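Local coordinates for protein monomethylamine methyltransferase MtmB1 (Methanosarcina barkeri, PDB 1NTH) that transfers the methyl group of monomethylamine to the corrinoid cofactor of its partner protein MtmC, an early step in methanogenesis from methylamine, at residues 102-106 with 224-228; 213-217 with 248-254. All blocks are in the same frame, centred on the assembly; numbering follows the deposited sequence. Where two conformers were deposited one is given.

Contact 1 (102-106 with 224-228)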
loop_
_atom_site.group_PDB
_atom_site.type_symbol
_atom_site.label_atom_id
_atom_site.label_comp_id
_atom_site.label_asym_id
_atom_site.label_seq_id
_atom_site.Cartn_x
_atom_site.Cartn_y
_atom_site.Cartn_z
ATOM N N PHE A 102 4.985 11.455 -18.986
ATOM C CA PHE A 102 4.511 10.475 -18.021
ATOM C C PHE A 102 5.589 9.443 -17.748
ATOM O O PHE A 102 6.602 9.387 -18.446
ATOM C CB PHE A 102 3.212 9.798 -18.501
ATOM C CG PHE A 102 3.324 9.108 -19.833
ATOM C CD1 PHE A 102 3.839 7.821 -19.928
ATOM C CD2 PHE A 102 2.908 9.749 -20.996
ATOM C CE1 PHE A 102 3.935 7.178 -21.166
ATOM C CE2 PHE A 102 3.000 9.118 -22.236
ATOM C CZ PHE A 102 3.515 7.831 -22.320
ATOM N N VAL A 103 5.372 8.648 -16.708
ATOM C CA VAL A 103 6.312 7.613 -16.314
ATOM C C VAL A 103 5.701 6.234 -16.530
ATOM O O VAL A 103 4.524 6.013 -16.234
ATOM C CB VAL A 103 6.689 7.755 -14.820
ATOM C CG1 VAL A 103 7.535 6.570 -14.373
ATOM C CG2 VAL A 103 7.443 9.058 -14.602
ATOM N N LEU A 104 6.500 5.316 -17.065
ATOM C CA LEU A 104 6.057 3.942 -17.285
ATOM C C LEU A 104 6.901 3.050 -16.384
ATOM O O LEU A 104 8.097 3.292 -16.211
ATOM C CB LEU A 104 6.254 3.525 -18.747
ATOM C CG LEU A 104 5.368 4.234 -19.773
ATOM C CD1 LEU A 104 5.764 3.797 -21.177
ATOM C CD2 LEU A 104 3.899 3.896 -19.497
ATOM N N GLY A 105 6.281 2.029 -15.806
ATOM C CA GLY A 105 7.013 1.135 -14.929
ATOM C C GLY A 105 7.129 1.701 -13.527
ATOM O O GLY A 105 6.601 2.775 -13.232
ATOM N N THR A 106 7.842 0.986 -12.666
ATOM C CA THR A 106 7.997 1.405 -11.280
ATOM C C THR A 106 9.388 1.063 -10.752
ATOM O O THR A 106 10.148 0.334 -11.394
ATOM C CB THR A 106 6.961 0.704 -10.372
ATOM O OG1 THR A 106 7.136 -0.716 -10.461
ATOM C CG2 THR A 106 5.543 1.056 -10.796
ATOM N N CYS A 224 -1.760 1.266 -13.175
ATOM C CA CYS A 224 -1.779 2.582 -13.808
ATOM C C CYS A 224 -0.490 3.040 -14.483
ATOM O O CYS A 224 -0.529 3.941 -15.317
ATOM C CB CYS A 224 -2.257 3.649 -12.814
ATOM S SG CYS A 224 -1.122 3.985 -11.458
ATOM N N THR A 225 0.638 2.426 -14.135
ATOM C CA THR A 225 1.925 2.787 -14.720
ATOM C C THR A 225 2.246 2.005 -15.995
ATOM O O THR A 225 3.374 2.045 -16.496
ATOM C CB THR A 225 3.063 2.581 -13.710
ATOM O OG1 THR A 225 2.942 1.284 -13.120
ATOM C CG2 THR A 225 2.994 3.639 -12.621
ATOM N N ASP A 226 1.250 1.283 -16.504
ATOM C CA ASP A 226 1.399 0.528 -17.743
ATOM C C ASP A 226 0.549 1.230 -18.796
ATOM O O ASP A 226 -0.399 1.936 -18.452
ATOM C CB ASP A 226 0.883 -0.903 -17.580
ATOM C CG ASP A 226 1.677 -1.701 -16.569
ATOM O OD1 ASP A 226 2.926 -1.686 -16.645
ATOM O OD2 ASP A 226 1.049 -2.350 -15.711
ATOM N N SER A 227 0.888 1.044 -20.071
ATOM C CA SER A 227 0.111 1.656 -21.150
ATOM C C SER A 227 -1.096 0.774 -21.451
ATOM O O SER A 227 -0.946 -0.416 -21.719
ATOM C CB SER A 227 0.960 1.811 -22.415
ATOM O OG SER A 227 1.966 2.796 -22.245
ATOM N N HIS A 228 -2.286 1.375 -21.410
ATOM C CA HIS A 228 -3.544 0.670 -21.651
ATOM C C HIS A 228 -4.044 0.951 -23.051
ATOM O O HIS A 228 -4.355 2.081 -23.410
ATOM C CB HIS A 228 -4.566 1.096 -20.606
ATOM C CG HIS A 228 -4.156 0.733 -19.218
ATOM N ND1 HIS A 228 -4.829 -0.194 -18.456
ATOM C CD2 HIS A 228 -3.081 1.114 -18.488
ATOM C CE1 HIS A 228 -4.184 -0.375 -17.317
ATOM N NE2 HIS A 228 -3.120 0.408 -17.313
#

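Contact 2 (213-217 with 248-254)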
loop_
_atom_site.group_PDB
_atom_site.type_symbol
_atom_site.label_atom_id
_atom_site.label_comp_id
_atom_site.label_asym_id
_atom_site.label_seq_id
_atom_site.Cartn_x
_atom_site.Cartn_y
_atom_site.Cartn_z
ATOM N N ASN A 213 -10.895 -6.873 -21.879
ATOM C CA ASN A 213 -9.919 -5.810 -21.673
ATOM C C ASN A 213 -10.078 -5.145 -20.311
ATOM O O ASN A 213 -9.090 -4.820 -19.651
ATOM C CB ASN A 213 -10.033 -4.748 -22.774
ATOM C CG ASN A 213 -9.652 -5.287 -24.141
ATOM O OD1 ASN A 213 -8.654 -5.991 -24.280
ATOM N ND2 ASN A 213 -10.439 -4.947 -25.159
ATOM N N ILE A 214 -11.322 -4.958 -19.891
ATOM C CA ILE A 214 -11.607 -4.314 -18.613
ATOM C C ILE A 214 -11.155 -5.145 -17.404
ATOM O O ILE A 214 -10.877 -4.592 -16.339
ATOM C CB ILE A 214 -13.119 -3.967 -18.531
ATOM C CG1 ILE A 214 -13.418 -2.844 -19.531
ATOM C CG2 ILE A 214 -13.511 -3.537 -17.114
ATOM C CD1 ILE A 214 -14.900 -2.536 -19.716
ATOM N N SER A 215 -11.049 -6.460 -17.573
ATOM C CA SER A 215 -10.630 -7.328 -16.471
ATOM C C SER A 215 -9.114 -7.355 -16.271
ATOM O O SER A 215 -8.637 -7.870 -15.262
ATOM C CB SER A 215 -11.107 -8.765 -16.710
ATOM O OG SER A 215 -10.327 -9.400 -17.711
ATOM N N ALA A 216 -8.368 -6.788 -17.216
ATOM C CA ALA A 216 -6.905 -6.802 -17.158
ATOM C C ALA A 216 -6.237 -6.085 -15.985
ATOM O O ALA A 216 -5.155 -6.493 -15.559
ATOM C CB ALA A 216 -6.332 -6.283 -18.474
ATOM N N ASP A 217 -6.837 -5.011 -15.478
ATOM C CA ASP A 217 -6.238 -4.315 -14.334
ATOM C C ASP A 217 -6.432 -5.200 -13.107
ATOM O O ASP A 217 -7.560 -5.477 -12.711
ATOM C CB ASP A 217 -6.910 -2.957 -14.087
ATOM C CG ASP A 217 -6.347 -1.848 -14.962
ATOM O OD1 ASP A 217 -5.288 -2.053 -15.588
ATOM O OD2 ASP A 217 -6.958 -0.757 -15.011
ATOM N N HIS A 248 -13.388 3.014 -18.612
ATOM C CA HIS A 248 -12.778 2.205 -17.566
ATOM C C HIS A 248 -11.346 2.663 -17.276
ATOM O O HIS A 248 -10.969 2.850 -16.112
ATOM C CB HIS A 248 -12.797 0.733 -17.989
ATOM C CG HIS A 248 -11.889 -0.140 -17.182
ATOM N ND1 HIS A 248 -10.765 -0.732 -17.715
ATOM C CD2 HIS A 248 -11.934 -0.513 -15.882
ATOM C CE1 HIS A 248 -10.156 -1.435 -16.776
ATOM N NE2 HIS A 248 -10.845 -1.318 -15.656
ATOM N N TYR A 249 -10.548 2.846 -18.325
ATOM C CA TYR A 249 -9.162 3.290 -18.150
ATOM C C TYR A 249 -9.124 4.643 -17.432
ATOM O O TYR A 249 -8.329 4.848 -16.513
ATOM C CB TYR A 249 -8.462 3.426 -19.508
ATOM C CG TYR A 249 -8.212 2.132 -20.265
ATOM C CD1 TYR A 249 -7.954 2.162 -21.636
ATOM C CD2 TYR A 249 -8.194 0.892 -19.622
ATOM C CE1 TYR A 249 -7.682 0.998 -22.354
ATOM C CE2 TYR A 249 -7.923 -0.293 -20.338
ATOM C CZ TYR A 249 -7.667 -0.222 -21.702
ATOM O OH TYR A 249 -7.389 -1.366 -22.424
ATOM N N LYS A 250 -9.983 5.566 -17.858
ATOM C CA LYS A 250 -10.040 6.891 -17.246
ATOM C C LYS A 250 -10.420 6.784 -15.777
ATOM O O LYS A 250 -9.829 7.451 -14.925
ATOM C CB LYS A 250 -11.070 7.767 -17.967
ATOM C CG LYS A 250 -10.658 8.185 -19.376
ATOM C CD LYS A 250 -11.844 8.724 -20.168
ATOM C CE LYS A 250 -12.414 10.008 -19.576
ATOM N NZ LYS A 250 -11.447 11.141 -19.661
ATOM N N GLY A 251 -11.402 5.937 -15.488
ATOM C CA GLY A 251 -11.864 5.767 -14.119
ATOM C C GLY A 251 -10.857 5.150 -13.172
ATOM O O GLY A 251 -11.043 5.210 -11.954
ATOM N N ASN A 252 -9.800 4.559 -13.725
ATOM C CA ASN A 252 -8.743 3.926 -12.931
ATOM C C ASN A 252 -7.448 4.750 -12.951
ATOM O O ASN A 252 -6.431 4.329 -12.399
ATOM C CB ASN A 252 -8.445 2.514 -13.467
ATOM C CG ASN A 252 -9.422 1.460 -12.952
ATOM O OD1 ASN A 252 -10.433 1.777 -12.331
ATOM N ND2 ASN A 252 -9.119 0.193 -13.225
ATOM N N SER A 253 -7.486 5.913 -13.594
ATOM C CA SER A 253 -6.310 6.780 -13.701
ATOM C C SER A 253 -5.169 6.056 -14.430
ATOM O O SER A 253 -3.995 6.225 -14.100
ATOM C CB SER A 253 -5.842 7.228 -12.307
ATOM O OG SER A 253 -5.043 8.404 -12.384
ATOM N N ASP A 254 -5.528 5.249 -15.427
ATOM C CA ASP A 254 -4.548 4.502 -16.214
ATOM C C ASP A 254 -3.943 5.327 -17.346
ATOM O O ASP A 254 -4.615 6.173 -17.942
ATOM C CB ASP A 254 -5.190 3.270 -16.877
ATOM C CG ASP A 254 -5.553 2.177 -15.899
ATOM O OD1 ASP A 254 -4.838 1.997 -14.892
ATOM O OD2 ASP A 254 -6.549 1.466 -16.161
#

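Contact 1 (102-106 with 224-228)
The backbone carbonyl oxygen of Thr225 is gripped by Leu104, the last residue of its strand, and by Gly105 just after it. Gly105 gives it a hydrogen bond, N to O 3.0 Å, nearly straight at 165° about the hydrogen, with the donor somewhat tilted out of the carbonyl plane. Beside it the CA of Leu104 brings a C-H to within 3.4 Å of the same Thr225 O, a weaker, more bent contact. Glycine suits position 105 because at its backbone angles, with positive phi, any CB would be jammed against the preceding carbonyl oxygen. On the other side of the contact, Thr225 CB approaches Gly105 O at 3.6 Å.

Leu104 covers the next part of the interface. With its CG anti to the carbonyl carbon (chi1 -68°), CD2 lies 3.5 Å from Ser227 OG and also touches the Thr225 carbonyl oxygen. That hydroxyl is satisfied by Trp293 NE1, so the leucine methyl shields a buried polar pair that already has its bond. Ser227 lies at the entry to strand 227-231 of the parallel TIM barrel, whereas residues 102-104 form one arm of an antiparallel hairpin with strand 111-114, which lies against the N-terminal ends of neighbouring barrel strands, where Phe102 reaches Trp293 and Ile255.

Farther along, Thr106 crosses Thr225 at about a right angle, its CG2 lying 3.5 Å from Thr225 OG1, though Thr106 was modelled in two conformers and this touch is less certain. Asp226 turns its CB away from the hairpin. Its buried carboxylate makes a salt bridge to Lys188 and accepts backbone N-H groups from Thr223 and Val201, which would probably favour its charged form and fix its rotation.

Contact 2 (213-217 with 248-254)
Asp217 and Asn252 provide the hydrogen bond of this contact: Asn252 ND2 donates to the anti lone pair of Asp217 OD2 over 3.0 Å at 165°, with carboxylate and amide nearly coplanar. The amide suits this place because its other end, OD1, accepts from Lys181 of the second subunit. Asp217 OD2 also lies 2.5 Å from Asp254 OD2, the two carboxylate planes steeply inclined. Replacing Asp217 with an alanine would probably leave Asn252 ND2 without this acceptor and Asp254 without its close carboxylate neighbour.

The apolar part is a CH-pi contact. Ile214 CG2 sits over the His248 ring, 3.6 Å from its centroid and almost on the normal, while Ile214 CG1 runs past the rim, 3.8 Å from His248 ND1. His248 reaches there because its CG is anti to the backbone N (chi1 165°).

Backbone bonds close the helix end. Tyr249 O accepts from Asn252 N and, from the opposite face, from Asp254 N. The bonds Asp254 N to Tyr249 O and Ser253 N to Lys250 O, with positive phi at Ser253, make a Schellman motif, ending the helix of a beta-alpha-beta crossover in the TIM barrel.

Both contacts are partly buried and lie on the same side of the chain's centre, their centres about 12 Å apart. Contact 1 is the more inward, a barrel strand's start met by a hairpin, and it relies on backbone bonding and aliphatic cover. Contact 2 joins the ends of helices 210-214 and 240-251 in the outer layer, where carboxylates, an amide and an imidazole do the work and other subunits approach. They share the strand 227-231 region: helix 210-214 precedes it and helix 240-251 follows it. The two meet directly, the His228 ring of contact 1 packing against Asp217 and Asp254 of contact 2, and Cys224 against Asp254.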